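Local coordinates for protein cytochrome c, mono-and diheme variant (Methylophaga aminisulfidivorans MP, PDB 7C90) that probably carries electrons through a covalently attached heme c, as the cytochrome cL of the methanol oxidation system of a marine methylotrophic bacterium, at residues F62-N71 / K141-R152. Numbering follows the deposited sequence.
Sequences FLNTGENLYN and KDEILHIMAWVR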
loop_
_atom_site.group_PDB
_atom_site.type_symbol
_atom_site.label_atom_id
_atom_site.label_comp_id
_atom_site.label_asym_id
_atom_site.label_seq_id
_atom_site.Cartn_x
_atom_site.Cartn_y
_atom_site.Cartn_z
ATOM N N PHE A 62 -19.357 23.451 11.367
ATOM C CA PHE A 62 -17.953 23.062 11.121
ATOM C C PHE A 62 -17.313 24.103 10.210
ATOM O O PHE A 62 -16.182 24.529 10.528
ATOM C CB PHE A 62 -17.816 21.645 10.563
ATOM C CG PHE A 62 -16.377 21.284 10.286
ATOM C CD1 PHE A 62 -15.537 20.925 11.325
ATOM C CD2 PHE A 62 -15.841 21.413 9.020
ATOM C CE1 PHE A 62 -14.207 20.616 11.092
ATOM C CE2 PHE A 62 -14.497 21.131 8.789
ATOM C CZ PHE A 62 -13.687 20.729 9.826
ATOM N N LEU A 63 -18.001 24.502 9.139
ATOM C CA LEU A 63 -17.435 25.449 8.142
ATOM C C LEU A 63 -17.123 26.783 8.833
ATOM O O LEU A 63 -16.187 27.460 8.365
ATOM C CB LEU A 63 -18.383 25.644 6.953
ATOM C CG LEU A 63 -18.644 24.396 6.112
ATOM C CD1 LEU A 63 -19.461 24.734 4.880
ATOM C CD2 LEU A 63 -17.341 23.725 5.739
ATOM N N ASN A 64 -17.828 27.112 9.919
ATOM C CA ASN A 64 -17.692 28.410 10.635
ATOM C C ASN A 64 -16.635 28.340 11.735
ATOM O O ASN A 64 -16.061 29.385 12.020
ATOM C CB ASN A 64 -19.016 28.861 11.258
ATOM C CG ASN A 64 -19.993 29.381 10.224
ATOM O OD1 ASN A 64 -19.621 30.169 9.353
ATOM N ND2 ASN A 64 -21.240 28.944 10.310
ATOM N N THR A 65 -16.450 27.183 12.383
ATOM C CA THR A 65 -15.717 27.082 13.677
ATOM C C THR A 65 -14.624 26.015 13.656
ATOM O O THR A 65 -13.798 26.017 14.595
ATOM C CB THR A 65 -16.660 26.738 14.838
ATOM O OG1 THR A 65 -17.143 25.396 14.665
ATOM C CG2 THR A 65 -17.812 27.715 14.942
ATOM N N GLY A 66 -14.654 25.083 12.705
ATOM C CA GLY A 66 -13.712 23.954 12.698
ATOM C C GLY A 66 -13.972 22.997 13.851
ATOM O O GLY A 66 -13.076 22.203 14.133
ATOM N N GLU A 67 -15.151 23.070 14.481
ATOM C CA GLU A 67 -15.594 22.159 15.566
ATOM C C GLU A 67 -16.568 21.130 14.980
ATOM O O GLU A 67 -17.444 21.523 14.202
ATOM C CB GLU A 67 -16.266 22.914 16.710
ATOM C CG GLU A 67 -16.713 21.989 17.841
ATOM C CD GLU A 67 -17.320 22.658 19.068
ATOM O OE1 GLU A 67 -18.032 23.679 18.900
ATOM O OE2 GLU A 67 -17.075 22.153 20.194
ATOM N N ASN A 68 -16.421 19.855 15.364
ATOM C CA ASN A 68 -17.265 18.731 14.878
ATOM C C ASN A 68 -18.312 18.394 15.947
ATOM O O ASN A 68 -17.936 17.743 16.907
ATOM C CB ASN A 68 -16.415 17.506 14.522
ATOM C CG ASN A 68 -17.260 16.391 13.945
ATOM O OD1 ASN A 68 -18.482 16.536 13.847
ATOM N ND2 ASN A 68 -16.626 15.302 13.540
ATOM N N LEU A 69 -19.557 18.866 15.792
ATOM C CA LEU A 69 -20.651 18.656 16.766
ATOM C C LEU A 69 -20.889 17.167 16.959
ATOM O O LEU A 69 -21.487 16.829 17.976
ATOM C CB LEU A 69 -21.958 19.276 16.260
ATOM C CG LEU A 69 -22.041 20.794 16.281
ATOM C CD1 LEU A 69 -23.460 21.240 15.955
ATOM C CD2 LEU A 69 -21.557 21.352 17.612
ATOM N N TYR A 70 -20.529 16.314 15.997
ATOM C CA TYR A 70 -20.869 14.871 16.104
ATOM C C TYR A 70 -19.939 14.159 17.084
ATOM O O TYR A 70 -20.296 13.027 17.393
ATOM C CB TYR A 70 -20.874 14.141 14.761
ATOM C CG TYR A 70 -21.931 14.574 13.777
ATOM C CD1 TYR A 70 -23.262 14.787 14.146
ATOM C CD2 TYR A 70 -21.594 14.754 12.451
ATOM C CE1 TYR A 70 -24.217 15.168 13.211
ATOM C CE2 TYR A 70 -22.531 15.118 11.502
ATOM C CZ TYR A 70 -23.849 15.323 11.880
ATOM O OH TYR A 70 -24.739 15.685 10.912
ATOM N N ASN A 71 -18.850 14.775 17.577
ATOM C CA ASN A 71 -17.918 14.098 18.513
ATOM C C ASN A 71 -18.648 13.547 19.752
ATOM O O ASN A 71 -18.120 12.586 20.349
ATOM C CB ASN A 71 -16.742 14.992 18.922
ATOM C CG ASN A 71 -15.752 15.168 17.790
ATOM O OD1 ASN A 71 -15.775 14.392 16.833
ATOM N ND2 ASN A 71 -14.909 16.188 17.874
ATOM N N LYS A 141 -19.806 16.194 2.986
ATOM C CA LYS A 141 -19.153 16.840 4.150
ATOM C C LYS A 141 -19.771 16.290 5.440
ATOM O O LYS A 141 -19.011 15.974 6.352
ATOM C CB LYS A 141 -19.264 18.351 4.029
ATOM C CG LYS A 141 -18.345 18.938 2.967
ATOM C CD LYS A 141 -18.208 20.437 3.088
ATOM C CE LYS A 141 -19.307 21.170 2.354
ATOM N NZ LYS A 141 -19.163 20.995 0.885
ATOM N N ASP A 142 -21.084 16.066 5.468
ATOM C CA ASP A 142 -21.765 15.519 6.667
ATOM C C ASP A 142 -21.256 14.105 6.934
ATOM O O ASP A 142 -21.067 13.764 8.108
ATOM C CB ASP A 142 -23.286 15.510 6.505
ATOM C CG ASP A 142 -23.988 15.298 7.835
ATOM O OD1 ASP A 142 -23.855 16.194 8.696
ATOM O OD2 ASP A 142 -24.614 14.217 8.017
ATOM N N GLU A 143 -21.040 13.309 5.880
ATOM C CA GLU A 143 -20.541 11.924 6.021
ATOM C C GLU A 143 -19.107 11.943 6.549
ATOM O O GLU A 143 -18.775 11.143 7.418
ATOM C CB GLU A 143 -20.651 11.179 4.699
ATOM C CG GLU A 143 -22.073 10.834 4.324
ATOM C CD GLU A 143 -22.193 10.229 2.929
ATOM O OE1 GLU A 143 -21.451 10.668 1.978
ATOM O OE2 GLU A 143 -23.014 9.306 2.791
ATOM N N ILE A 144 -18.287 12.868 6.081
ATOM C CA ILE A 144 -16.891 13.008 6.586
ATOM C C ILE A 144 -16.927 13.322 8.085
ATOM O O ILE A 144 -16.173 12.687 8.841
ATOM C CB ILE A 144 -16.125 14.046 5.749
ATOM C CG1 ILE A 144 -15.867 13.507 4.337
ATOM C CG2 ILE A 144 -14.821 14.467 6.427
ATOM C CD1 ILE A 144 -15.390 14.568 3.355
ATOM N N LEU A 145 -17.796 14.222 8.530
ATOM C CA LEU A 145 -17.863 14.580 9.975
ATOM C C LEU A 145 -18.338 13.368 10.798
ATOM O O LEU A 145 -17.868 13.188 11.907
ATOM C CB LEU A 145 -18.794 15.778 10.169
ATOM C CG LEU A 145 -18.342 17.062 9.493
ATOM C CD1 LEU A 145 -19.403 18.144 9.627
ATOM C CD2 LEU A 145 -17.036 17.522 10.099
ATOM N N HIS A 146 -19.249 12.558 10.279
ATOM C CA HIS A 146 -19.669 11.285 10.927
ATOM C C HIS A 146 -18.457 10.375 11.111
ATOM O O HIS A 146 -18.212 9.857 12.236
ATOM C CB HIS A 146 -20.764 10.617 10.098
ATOM C CG HIS A 146 -22.113 11.187 10.359
ATOM N ND1 HIS A 146 -22.650 12.190 9.625
ATOM C CD2 HIS A 146 -23.029 10.875 11.293
ATOM C CE1 HIS A 146 -23.871 12.450 10.052
ATOM N NE2 HIS A 146 -24.121 11.666 11.093
ATOM N N ILE A 147 -17.697 10.185 10.037
ATOM C CA ILE A 147 -16.499 9.297 10.066
ATOM C C ILE A 147 -15.526 9.865 11.080
ATOM O O ILE A 147 -14.894 9.094 11.804
ATOM C CB ILE A 147 -15.877 9.156 8.660
ATOM C CG1 ILE A 147 -16.815 8.388 7.719
ATOM C CG2 ILE A 147 -14.499 8.516 8.752
ATOM C CD1 ILE A 147 -16.321 8.295 6.283
ATOM N N MET A 148 -15.334 11.182 11.058
ATOM C CA MET A 148 -14.398 11.844 12.001
ATOM C C MET A 148 -14.844 11.606 13.451
ATOM O O MET A 148 -13.976 11.220 14.271
ATOM C CB MET A 148 -14.287 13.331 11.721
ATOM C CG MET A 148 -13.428 13.595 10.492
ATOM S SD MET A 148 -13.655 15.287 9.888
ATOM C CE MET A 148 -13.231 16.280 11.307
ATOM N N ALA A 149 -16.118 11.795 13.778
ATOM C CA ALA A 149 -16.591 11.534 15.168
ATOM C C ALA A 149 -16.237 10.090 15.556
ATOM O O ALA A 149 -15.701 9.883 16.659
ATOM C CB ALA A 149 -18.067 11.791 15.319
ATOM N N TRP A 150 -16.450 9.118 14.666
ATOM C CA TRP A 150 -16.163 7.687 14.980
ATOM C C TRP A 150 -14.664 7.502 15.201
ATOM O O TRP A 150 -14.281 6.801 16.134
ATOM C CB TRP A 150 -16.731 6.731 13.906
ATOM C CG TRP A 150 -16.425 5.321 14.274
ATOM C CD1 TRP A 150 -17.092 4.535 15.168
ATOM C CD2 TRP A 150 -15.258 4.587 13.882
ATOM N NE1 TRP A 150 -16.441 3.348 15.320
ATOM C CE2 TRP A 150 -15.306 3.353 14.566
ATOM C CE3 TRP A 150 -14.177 4.862 13.036
ATOM C CZ2 TRP A 150 -14.329 2.374 14.399
ATOM C CZ3 TRP A 150 -13.196 3.907 12.900
ATOM C CH2 TRP A 150 -13.275 2.675 13.563
ATOM N N VAL A 151 -13.814 8.088 14.355
ATOM C CA VAL A 151 -12.339 7.965 14.483
ATOM C C VAL A 151 -11.922 8.513 15.854
ATOM O O VAL A 151 -11.013 7.890 16.503
ATOM C CB VAL A 151 -11.601 8.655 13.310
ATOM C CG1 VAL A 151 -10.112 8.759 13.563
ATOM C CG2 VAL A 151 -11.835 7.946 11.972
ATOM N N ARG A 152 -12.515 9.634 16.299
ATOM C CA ARG A 152 -12.142 10.204 17.622
ATOM C C ARG A 152 -12.634 9.267 18.741
ATOM O O ARG A 152 -11.909 9.119 19.678
ATOM C CB ARG A 152 -12.685 11.616 17.802
ATOM C CG ARG A 152 -12.140 12.607 16.794
ATOM C CD ARG A 152 -10.625 12.642 16.704
ATOM N NE ARG A 152 -10.272 13.886 16.041
ATOM C CZ ARG A 152 -9.090 14.189 15.525
ATOM N NH1 ARG A 152 -8.090 13.329 15.568
ATOM N NH2 ARG A 152 -8.937 15.351 14.922
HETATM O O HOH W 1 -16.029 11.270 19.408
#
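The carbonyl oxygen of Leu145 is gripped twice: ND2 of Asn68 reaches Leu145 O at 2.9 Å in a nearly straight bond (165°), beside the helix's own bond from the Ala149 N. A side-chain amide thus pins the chain just after helix 57-65 to the flank of a helix whose backbone bonding stays intact. Asn68 reaches helix 141-153 because its CG stands opposite the backbone N (chi1 -176°), the acceptor lying close to its amide plane. The other end of the amide turns back on its own chain, OD1 taking the Tyr70 N at 3.0 Å in an Asx turn. Replacing Asn68 by an alanine would remove the amide and probably leave Leu145 O without its side-chain donor and Tyr70 N without its Asx-turn acceptor.

Beyond that turn, Tyr70 lies against the first turns of the helix. Asp142 OD1 meets its hydroxyl at the ring edge, at a separation too short to be trusted in detail, the carboxylate plane steeply turned to the ring; Thr56 also bonds this oxygen. Over one ring face comes His146, the centroids 4.0 Å apart and the planes inclined at 32°. The imidazole is held in place by ND1, which donates to Asp142 O at 2.7 Å. Tyr70 CB and Ala149 CB pack at 3.7 Å, the small methyl admitting the chain close to the helix.

At the other end the contact is apolar. Leu145 CD2 sits over a face of the Phe62 ring, 4.0 Å from its centroid, a CH-pi contact joining helix 57-65 to helix 141-153. Ile147, on this same helix, touches the heme c. The chemistry implies a divided attachment to the C-terminal helix of the cytochrome c core: apolar at Phe62, directional at the Asn68 amide, with Tyr70 packed between His146 and Ala149.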